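Local structure of quinone oxidoreductase (Coxiella burnetii, 3TQH) at residues K5-D13 and C106-A114; Y31-A42 and F75-V86. The protein binds NADPH and probably uses it to reduce quinones, as a member of the medium-chain dehydrogenase/reductase family. All coordinates share one frame; numbering follows the deposited sequence.

Interaction 1. Residues K5-D13 and C106-A114; sequences KEMKAIQFD and CCYAEYVCA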
loop_
_atom_site.group_PDB
_atom_site.type_symbol
_atom_site.label_atom_id
_atom_site.label_comp_id
_atom_site.label_asym_id
_atom_site.label_seq_id
_atom_site.Cartn_x
_atom_site.Cartn_y
_atom_site.Cartn_z
ATOM N N LYS A 5 -5.766 30.278 -7.677
ATOM C CA LYS A 5 -4.647 29.300 -7.548
ATOM C C LYS A 5 -4.619 28.589 -6.185
ATOM O O LYS A 5 -3.659 27.873 -5.885
ATOM C CB LYS A 5 -3.310 30.009 -7.793
ATOM C CG LYS A 5 -3.103 30.489 -9.224
ATOM C CD LYS A 5 -1.676 31.011 -9.433
ATOM C CE LYS A 5 -1.233 30.925 -10.896
ATOM N NZ LYS A 5 -1.819 32.007 -11.736
ATOM N N GLU A 6 -5.664 28.770 -5.374
ATOM C CA GLU A 6 -5.750 28.118 -4.057
ATOM C C GLU A 6 -6.443 26.756 -4.100
ATOM O O GLU A 6 -7.231 26.470 -5.003
ATOM C CB GLU A 6 -6.507 28.987 -3.051
ATOM C CG GLU A 6 -5.741 30.187 -2.511
ATOM C CD GLU A 6 -5.796 30.245 -0.993
ATOM O OE1 GLU A 6 -6.493 31.120 -0.434
ATOM O OE2 GLU A 6 -5.152 29.384 -0.357
HETATM N N MSE A 7 -6.146 25.936 -3.091
HETATM C CA MSE A 7 -6.813 24.658 -2.876
HETATM C C MSE A 7 -6.798 24.294 -1.391
HETATM O O MSE A 7 -6.031 24.865 -0.612
HETATM C CB MSE A 7 -6.108 23.559 -3.667
HETATM C CG MSE A 7 -4.653 23.310 -3.243
HETATM SE SE MSE A 7 -3.980 21.620 -3.910
HETATM C CE MSE A 7 -2.304 21.475 -2.899
ATOM N N LYS A 8 -7.647 23.340 -1.015
ATOM C CA LYS A 8 -7.627 22.738 0.321
ATOM C C LYS A 8 -6.699 21.521 0.312
ATOM O O LYS A 8 -6.719 20.720 -0.629
ATOM C CB LYS A 8 -9.035 22.313 0.755
ATOM C CG LYS A 8 -10.090 23.426 0.678
ATOM C CD LYS A 8 -11.493 22.898 1.026
ATOM C CE LYS A 8 -12.562 23.994 0.985
ATOM N NZ LYS A 8 -12.996 24.340 -0.403
ATOM N N ALA A 9 -5.893 21.388 1.360
ATOM C CA ALA A 9 -4.968 20.263 1.498
ATOM C C ALA A 9 -4.626 20.000 2.963
ATOM O O ALA A 9 -4.634 20.919 3.779
ATOM C CB ALA A 9 -3.706 20.527 0.709
ATOM N N ILE A 10 -4.345 18.741 3.293
ATOM C CA ILE A 10 -3.907 18.383 4.638
ATOM C C ILE A 10 -2.403 18.590 4.724
ATOM O O ILE A 10 -1.657 18.088 3.895
ATOM C CB ILE A 10 -4.242 16.916 4.997
ATOM C CG1 ILE A 10 -5.762 16.724 5.131
ATOM C CG2 ILE A 10 -3.541 16.499 6.296
ATOM C CD1 ILE A 10 -6.383 17.438 6.311
ATOM N N GLN A 11 -1.961 19.349 5.718
ATOM C CA GLN A 11 -0.537 19.503 5.975
ATOM C C GLN A 11 -0.247 19.262 7.435
ATOM O O GLN A 11 -1.159 19.226 8.253
ATOM C CB GLN A 11 -0.059 20.893 5.559
ATOM C CG GLN A 11 0.206 20.994 4.065
ATOM C CD GLN A 11 0.551 22.392 3.596
ATOM O OE1 GLN A 11 0.634 22.630 2.396
ATOM N NE2 GLN A 11 0.747 23.323 4.527
ATOM N N PHE A 12 1.026 19.065 7.748
ATOM C CA PHE A 12 1.486 19.056 9.128
ATOM C C PHE A 12 2.736 19.925 9.220
ATOM O O PHE A 12 3.553 19.938 8.304
ATOM C CB PHE A 12 1.715 17.620 9.640
ATOM C CG PHE A 12 2.812 16.859 8.924
ATOM C CD1 PHE A 12 4.027 16.616 9.551
ATOM C CD2 PHE A 12 2.617 16.354 7.645
ATOM C CE1 PHE A 12 5.041 15.907 8.907
ATOM C CE2 PHE A 12 3.627 15.649 6.991
ATOM C CZ PHE A 12 4.839 15.426 7.626
ATOM N N ASP A 13 2.852 20.668 10.319
ATOM C CA ASP A 13 3.960 21.593 10.546
ATOM C C ASP A 13 5.076 20.964 11.375
ATOM O O ASP A 13 6.205 21.445 11.373
ATOM C CB ASP A 13 3.452 22.848 11.263
ATOM C CG ASP A 13 2.455 23.637 10.430
ATOM O OD1 ASP A 13 1.923 23.075 9.446
ATOM O OD2 ASP A 13 2.202 24.819 10.758
ATOM N N CYS A 106 1.732 14.289 -1.083
ATOM C CA CYS A 106 0.896 15.419 -1.497
ATOM C C CYS A 106 -0.565 15.118 -1.850
ATOM O O CYS A 106 -1.272 16.018 -2.291
ATOM C CB CYS A 106 1.543 16.044 -2.733
ATOM S SG CYS A 106 1.573 14.896 -4.153
ATOM N N CYS A 107 -1.030 13.888 -1.658
ATOM C CA CYS A 107 -2.312 13.470 -2.219
ATOM C C CYS A 107 -3.544 13.742 -1.339
ATOM O O CYS A 107 -4.665 13.734 -1.853
ATOM C CB CYS A 107 -2.261 11.996 -2.609
ATOM S SG CYS A 107 -1.209 11.631 -4.024
ATOM N N TYR A 108 -3.359 13.967 -0.034
ATOM C CA TYR A 108 -4.462 14.434 0.819
ATOM C C TYR A 108 -4.748 15.885 0.425
ATOM O O TYR A 108 -4.411 16.814 1.167
ATOM C CB TYR A 108 -4.105 14.407 2.311
ATOM C CG TYR A 108 -3.775 13.076 2.962
ATOM C CD1 TYR A 108 -3.563 11.910 2.224
ATOM C CD2 TYR A 108 -3.621 13.007 4.345
ATOM C CE1 TYR A 108 -3.235 10.712 2.860
ATOM C CE2 TYR A 108 -3.294 11.823 4.982
ATOM C CZ TYR A 108 -3.099 10.681 4.240
ATOM O OH TYR A 108 -2.766 9.519 4.897
ATOM N N ALA A 109 -5.357 16.078 -0.744
ATOM C CA ALA A 109 -5.495 17.415 -1.332
ATOM C C ALA A 109 -6.398 17.401 -2.562
ATOM O O ALA A 109 -6.659 16.356 -3.144
ATOM C CB ALA A 109 -4.132 17.967 -1.692
ATOM N N GLU A 110 -6.872 18.573 -2.951
ATOM C CA GLU A 110 -7.804 18.707 -4.065
ATOM C C GLU A 110 -7.117 18.640 -5.435
ATOM O O GLU A 110 -7.759 18.322 -6.434
ATOM C CB GLU A 110 -8.572 20.023 -3.931
ATOM C CG GLU A 110 -9.505 20.073 -2.725
ATOM C CD GLU A 110 -10.277 21.380 -2.625
ATOM O OE1 GLU A 110 -9.711 22.452 -2.940
ATOM O OE2 GLU A 110 -11.455 21.337 -2.217
ATOM N N TYR A 111 -5.825 18.961 -5.479
ATOM C CA TYR A 111 -5.040 18.903 -6.716
ATOM C C TYR A 111 -3.667 18.303 -6.453
ATOM O O TYR A 111 -3.049 18.571 -5.417
ATOM C CB TYR A 111 -4.868 20.297 -7.330
ATOM C CG TYR A 111 -6.167 20.943 -7.740
ATOM C CD1 TYR A 111 -6.663 20.795 -9.034
ATOM C CD2 TYR A 111 -6.911 21.692 -6.833
ATOM C CE1 TYR A 111 -7.869 21.381 -9.412
ATOM C CE2 TYR A 111 -8.111 22.277 -7.197
ATOM C CZ TYR A 111 -8.587 22.121 -8.487
ATOM O OH TYR A 111 -9.779 22.707 -8.851
ATOM N N VAL A 112 -3.192 17.492 -7.395
ATOM C CA VAL A 112 -1.828 16.975 -7.347
ATOM C C VAL A 112 -1.123 17.168 -8.683
ATOM O O VAL A 112 -1.759 17.283 -9.730
ATOM C CB VAL A 112 -1.778 15.482 -6.960
ATOM C CG1 VAL A 112 -2.384 15.274 -5.588
ATOM C CG2 VAL A 112 -2.483 14.614 -8.004
ATOM N N CYS A 113 0.202 17.223 -8.615
ATOM C CA CYS A 113 1.053 17.236 -9.795
ATOM C C CYS A 113 1.559 15.816 -9.997
ATOM O O CYS A 113 1.944 15.155 -9.035
ATOM C CB CYS A 113 2.222 18.205 -9.597
ATOM S SG CYS A 113 3.525 18.103 -10.831
ATOM N N ALA A 114 1.552 15.343 -11.240
ATOM C CA ALA A 114 2.017 13.989 -11.542
ATOM C C ALA A 114 2.675 13.884 -12.916
ATOM O O ALA A 114 2.381 14.658 -13.834
ATOM C CB ALA A 114 0.865 13.009 -11.442
HETATM O O HOH W 1 -1.385 17.000 1.304
#
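Ala-9 CB and Ala-109 CB touch at 3.5 Å where the two chains run nearly antiparallel and come nearest. Selenomethionine Met-7 sits with CG between its backbone N and carbonyl carbon (chi1 63°); from there its extended chain carries SE to 3.5 Å from Tyr-111 O. The selenium also lies at the edge of the Tyr-111 ring, a Met-aromatic contact. Ile-10 CB packs on Tyr-108 CB at 3.7 Å, and Ile-10 CG2 comes to the ring edge; the Tyr-108 hydroxyl hydrogen-bonds with Asp-49 and His-304. Tyr-108 centres an inverse gamma turn, and its carbonyl O accepts a hydrogen bond from Ile-10 N at 2.9 Å, while a water bridges Tyr-108 O and Ile-10 O. At the polar edge Glu-110 reaches back over Lys-8. Its OE1 takes Lys-8 N at 3.0 Å in a nearly straight bond (178°) from above the carboxylate plane, and Glu-110 N returns a bond to Lys-8 O. A long salt bridge from Lys-8 NZ to Glu-110 OE2 (3.8 Å) adds to this grip. The arrangement is a single beta bridge, joining the two-stranded sheet of 6-12 and 21-27 to the chain entering strand 111-114 of the GroES-like domain.

Interaction 2. Residues Y31-A42 and F75-V86; sequences YRKNQMLIKVHA and FSGEVIELGSDV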
loop_
_atom_site.group_PDB
_atom_site.type_symbol
_atom_site.label_atom_id
_atom_site.label_comp_id
_atom_site.label_asym_id
_atom_site.label_seq_id
_atom_site.Cartn_x
_atom_site.Cartn_y
_atom_site.Cartn_z
ATOM N N TYR A 31 3.617 22.640 -12.021
ATOM C CA TYR A 31 3.907 21.487 -12.863
ATOM C C TYR A 31 4.843 21.914 -13.982
ATOM O O TYR A 31 4.694 22.996 -14.554
ATOM C CB TYR A 31 2.620 20.849 -13.419
ATOM C CG TYR A 31 1.724 21.807 -14.175
ATOM C CD1 TYR A 31 0.724 22.517 -13.520
ATOM C CD2 TYR A 31 1.881 22.006 -15.545
ATOM C CE1 TYR A 31 -0.094 23.401 -14.206
ATOM C CE2 TYR A 31 1.067 22.887 -16.241
ATOM C CZ TYR A 31 0.083 23.580 -15.565
ATOM O OH TYR A 31 -0.723 24.457 -16.244
ATOM N N ARG A 32 5.827 21.063 -14.257
ATOM C CA ARG A 32 6.772 21.270 -15.352
ATOM C C ARG A 32 6.107 20.967 -16.692
ATOM O O ARG A 32 4.968 20.492 -16.748
ATOM C CB ARG A 32 7.994 20.355 -15.185
ATOM C CG ARG A 32 8.985 20.757 -14.099
ATOM C CD ARG A 32 10.209 19.847 -14.162
ATOM N NE ARG A 32 9.859 18.471 -13.798
ATOM C CZ ARG A 32 10.512 17.372 -14.183
ATOM N NH1 ARG A 32 11.585 17.444 -14.972
ATOM N NH2 ARG A 32 10.086 16.179 -13.770
ATOM N N LYS A 33 6.845 21.223 -17.766
ATOM C CA LYS A 33 6.366 20.990 -19.125
ATOM C C LYS A 33 6.140 19.500 -19.449
ATOM O O LYS A 33 5.419 19.182 -20.396
ATOM C CB LYS A 33 7.341 21.613 -20.134
ATOM C CG LYS A 33 7.483 23.135 -20.015
ATOM C CD LYS A 33 8.586 23.675 -20.936
ATOM C CE LYS A 33 8.683 25.195 -20.874
ATOM N NZ LYS A 33 9.834 25.740 -21.663
ATOM N N ASN A 34 6.752 18.598 -18.677
ATOM C CA ASN A 34 6.502 17.154 -18.829
ATOM C C ASN A 34 5.619 16.547 -17.730
ATOM O O ASN A 34 5.536 15.326 -17.604
ATOM C CB ASN A 34 7.820 16.370 -18.970
ATOM C CG ASN A 34 8.710 16.451 -17.734
ATOM O OD1 ASN A 34 8.313 16.949 -16.681
ATOM N ND2 ASN A 34 9.932 15.951 -17.869
ATOM N N GLN A 35 4.953 17.400 -16.954
ATOM C CA GLN A 35 4.037 16.953 -15.903
ATOM C C GLN A 35 2.618 17.471 -16.162
ATOM O O GLN A 35 2.372 18.156 -17.157
ATOM C CB GLN A 35 4.542 17.426 -14.539
ATOM C CG GLN A 35 5.907 16.877 -14.169
ATOM C CD GLN A 35 6.348 17.303 -12.785
ATOM O OE1 GLN A 35 6.427 16.488 -11.876
ATOM N NE2 GLN A 35 6.624 18.584 -12.618
HETATM N N MSE A 36 1.686 17.128 -15.274
HETATM C CA MSE A 36 0.284 17.545 -15.407
HETATM C C MSE A 36 -0.319 17.923 -14.057
HETATM O O MSE A 36 0.227 17.581 -13.015
HETATM C CB MSE A 36 -0.542 16.426 -16.050
HETATM C CG MSE A 36 -0.594 15.143 -15.238
HETATM SE SE MSE A 36 -1.006 13.538 -16.286
HETATM C CE MSE A 36 0.363 13.711 -17.665
ATOM N N LEU A 37 -1.437 18.645 -14.092
ATOM C CA LEU A 37 -2.197 18.964 -12.887
ATOM C C LEU A 37 -3.490 18.154 -12.889
ATOM O O LEU A 37 -4.222 18.147 -13.881
ATOM C CB LEU A 37 -2.501 20.461 -12.822
ATOM C CG LEU A 37 -3.076 20.995 -11.502
ATOM C CD1 LEU A 37 -2.045 20.930 -10.381
ATOM C CD2 LEU A 37 -3.570 22.419 -11.682
ATOM N N ILE A 38 -3.758 17.474 -11.776
ATOM C CA ILE A 38 -4.898 16.572 -11.644
ATOM C C ILE A 38 -5.881 17.090 -10.596
ATOM O O ILE A 38 -5.483 17.394 -9.479
ATOM C CB ILE A 38 -4.453 15.162 -11.176
ATOM C CG1 ILE A 38 -3.322 14.601 -12.052
ATOM C CG2 ILE A 38 -5.640 14.204 -11.177
ATOM C CD1 ILE A 38 -3.710 14.376 -13.488
ATOM N N LYS A 39 -7.164 17.177 -10.949
ATOM C CA LYS A 39 -8.218 17.394 -9.957
ATOM C C LYS A 39 -8.487 16.059 -9.258
ATOM O O LYS A 39 -8.936 15.107 -9.900
ATOM C CB LYS A 39 -9.491 17.916 -10.627
ATOM C CG LYS A 39 -10.663 18.148 -9.673
ATOM C CD LYS A 39 -12.005 18.256 -10.412
ATOM C CE LYS A 39 -12.226 19.624 -11.019
ATOM N NZ LYS A 39 -13.664 19.854 -11.368
ATOM N N VAL A 40 -8.215 15.992 -7.954
ATOM C CA VAL A 40 -8.313 14.737 -7.204
ATOM C C VAL A 40 -9.755 14.385 -6.835
ATOM O O VAL A 40 -10.472 15.188 -6.252
ATOM C CB VAL A 40 -7.452 14.771 -5.913
ATOM C CG1 VAL A 40 -7.610 13.473 -5.112
ATOM C CG2 VAL A 40 -5.985 14.999 -6.259
ATOM N N HIS A 41 -10.161 13.166 -7.176
ATOM C CA HIS A 41 -11.466 12.633 -6.789
ATOM C C HIS A 41 -11.352 11.754 -5.547
ATOM O O HIS A 41 -12.234 11.778 -4.688
ATOM C CB HIS A 41 -12.099 11.861 -7.951
ATOM C CG HIS A 41 -12.728 12.746 -8.982
ATOM N ND1 HIS A 41 -14.078 12.720 -9.262
ATOM C CD2 HIS A 41 -12.198 13.706 -9.779
ATOM C CE1 HIS A 41 -14.348 13.613 -10.200
ATOM N NE2 HIS A 41 -13.226 14.227 -10.529
ATOM N N ALA A 42 -10.260 10.997 -5.443
ATOM C CA ALA A 42 -10.045 10.110 -4.305
ATOM C C ALA A 42 -8.556 9.932 -3.998
ATOM O O ALA A 42 -7.711 10.027 -4.895
ATOM C CB ALA A 42 -10.705 8.761 -4.568
ATOM N N PHE A 75 -3.621 8.214 -5.598
ATOM C CA PHE A 75 -4.678 9.130 -6.004
ATOM C C PHE A 75 -5.451 8.669 -7.227
ATOM O O PHE A 75 -5.010 7.820 -7.995
ATOM C CB PHE A 75 -4.106 10.526 -6.287
ATOM C CG PHE A 75 -3.511 10.662 -7.660
ATOM C CD1 PHE A 75 -2.173 10.369 -7.882
ATOM C CD2 PHE A 75 -4.298 11.051 -8.733
ATOM C CE1 PHE A 75 -1.632 10.484 -9.151
ATOM C CE2 PHE A 75 -3.771 11.160 -9.997
ATOM C CZ PHE A 75 -2.436 10.878 -10.212
ATOM N N SER A 76 -6.592 9.310 -7.408
ATOM C CA SER A 76 -7.505 9.045 -8.495
ATOM C C SER A 76 -8.130 10.397 -8.842
ATOM O O SER A 76 -8.427 11.183 -7.943
ATOM C CB SER A 76 -8.563 8.064 -7.999
ATOM O OG SER A 76 -9.345 7.574 -9.056
ATOM N N GLY A 77 -8.304 10.686 -10.129
ATOM C CA GLY A 77 -8.849 11.987 -10.536
ATOM C C GLY A 77 -8.853 12.319 -12.021
ATOM O O GLY A 77 -8.680 11.447 -12.871
ATOM N N GLU A 78 -9.053 13.601 -12.319
ATOM C CA GLU A 78 -9.189 14.089 -13.694
ATOM C C GLU A 78 -8.043 15.042 -14.044
ATOM O O GLU A 78 -7.688 15.910 -13.242
ATOM C CB GLU A 78 -10.534 14.803 -13.856
ATOM C CG GLU A 78 -10.866 15.230 -15.294
ATOM C CD GLU A 78 -12.170 16.033 -15.402
ATOM O OE1 GLU A 78 -12.685 16.504 -14.356
ATOM O OE2 GLU A 78 -12.678 16.200 -16.543
ATOM N N VAL A 79 -7.469 14.873 -15.236
ATOM C CA VAL A 79 -6.410 15.758 -15.724
ATOM C C VAL A 79 -7.017 17.098 -16.126
ATOM O O VAL A 79 -7.913 17.154 -16.970
ATOM C CB VAL A 79 -5.672 15.153 -16.931
ATOM C CG1 VAL A 79 -4.608 16.113 -17.452
ATOM C CG2 VAL A 79 -5.051 13.807 -16.557
ATOM N N ILE A 80 -6.523 18.172 -15.515
ATOM C CA ILE A 80 -7.088 19.511 -15.698
ATOM C C ILE A 80 -6.162 20.422 -16.492
ATOM O O ILE A 80 -6.623 21.217 -17.299
ATOM C CB ILE A 80 -7.409 20.162 -14.329
ATOM C CG1 ILE A 80 -8.592 19.457 -13.674
ATOM C CG2 ILE A 80 -7.734 21.638 -14.482
ATOM C CD1 ILE A 80 -9.840 19.433 -14.524
ATOM N N GLU A 81 -4.861 20.314 -16.239
ATOM C CA GLU A 81 -3.859 21.061 -16.987
ATOM C C GLU A 81 -2.730 20.120 -17.397
ATOM O O GLU A 81 -2.423 19.155 -16.695
ATOM C CB GLU A 81 -3.341 22.249 -16.164
ATOM C CG GLU A 81 -4.468 23.220 -15.761
ATOM C CD GLU A 81 -3.991 24.504 -15.080
ATOM O OE1 GLU A 81 -2.987 25.108 -15.523
ATOM O OE2 GLU A 81 -4.653 24.930 -14.108
ATOM N N LEU A 82 -2.144 20.399 -18.556
ATOM C CA LEU A 82 -1.059 19.599 -19.108
ATOM C C LEU A 82 0.136 20.479 -19.443
ATOM O O LEU A 82 -0.022 21.615 -19.890
ATOM C CB LEU A 82 -1.519 18.873 -20.377
ATOM C CG LEU A 82 -2.065 17.457 -20.225
ATOM C CD1 LEU A 82 -2.475 16.898 -21.579
ATOM C CD2 LEU A 82 -1.034 16.563 -19.580
ATOM N N GLY A 83 1.332 19.941 -19.228
ATOM C CA GLY A 83 2.556 20.600 -19.650
ATOM C C GLY A 83 2.663 20.613 -21.163
ATOM O O GLY A 83 2.008 19.826 -21.850
ATOM N N SER A 84 3.492 21.514 -21.676
ATOM C CA SER A 84 3.683 21.678 -23.117
ATOM C C SER A 84 4.168 20.406 -23.823
ATOM O O SER A 84 3.833 20.180 -24.986
ATOM C CB SER A 84 4.686 22.807 -23.380
ATOM O OG SER A 84 4.437 23.919 -22.536
ATOM N N ASP A 85 4.947 19.583 -23.120
ATOM C CA ASP A 85 5.629 18.440 -23.735
ATOM C C ASP A 85 5.027 17.060 -23.409
ATOM O O ASP A 85 5.636 16.033 -23.723
ATOM C CB ASP A 85 7.117 18.465 -23.349
ATOM C CG ASP A 85 7.854 19.668 -23.924
ATOM O OD1 ASP A 85 7.307 20.356 -24.816
ATOM O OD2 ASP A 85 8.994 19.925 -23.485
ATOM N N VAL A 86 3.839 17.025 -22.806
ATOM C CA VAL A 86 3.165 15.751 -22.520
ATOM C C VAL A 86 2.381 15.285 -23.754
ATOM O O VAL A 86 1.489 15.995 -24.228
ATOM C CB VAL A 86 2.207 15.868 -21.315
ATOM C CG1 VAL A 86 1.525 14.536 -21.050
ATOM C CG2 VAL A 86 2.955 16.346 -20.078
HETATM O O HOH W 2 -13.913 19.215 -14.552
#
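Tyr-31 meets Glu-81 at its ring edge: OH donates to OE1 at 2.5 Å, a very short bond, with ring and carboxylate planes 85° apart. Tyr-31 CG stands between its backbone N and carbonyl carbon (chi1 55°), a setting that brings the ring across the Glu-81 side chain. Asn-34 OD1 lies over the centre of one face of the Arg-32 guanidinium. The His-41 ring has Lys-39 O in plane at its edge and stacks on Phe-128, while Phe-75 CE2 touches Ile-38 CG2 at 3.8 Å. Strands 36-40 and 75-82 pair antiparallel within the GroES-like domain's curled sheet, interrupted by two classic beta bulges. At one, Leu-37 O accepts both Ile-80 N (2.8 Å) and Glu-81 N (3.3 Å); at the other, Ser-76 O takes His-41 N and Ala-42 N. Gly-77, with no side chain, brings its CA to 3.2 Å from Lys-39 O, a CA-H...O contact. On the face of Met-36, Ile-38 and Val-79, Ile-38 CD1 presses on Val-79 CG2 at 3.4 Å. Met-36, bent at its last torsion (53°), swings CE to 3.7 Å from CG1 of Val-86, in the turn after strand 75-82. On the face of Lys-39 and Glu-78, a water links Lys-39 NZ and Glu-78 OE1.

How the interactions relate
Both interactions reach one sheet, in which strand 36-44 lies between strands 74-82 and 111-114. Interaction 2 is its long, bulged ladder, with Met-36, Ile-38 and Val-79 packed on one face, and a mixed second face where Leu-37, Ala-42 and Ser-76 are buried and Lys-39, Glu-78 and Glu-81 are partly exposed. Interaction 1 is far smaller and mostly buried, and ties the separate two-stranded sheet to this one through a single bridge. The two meet directly: Val-40 N lies 2.8 Å from Glu-110 O, a probable hydrogen bond. Ten of the eleven hydrogen bonds of 31-42/75-86 join backbone to backbone; of the three in 5-13/106-114, one uses the Glu-110 carboxylate.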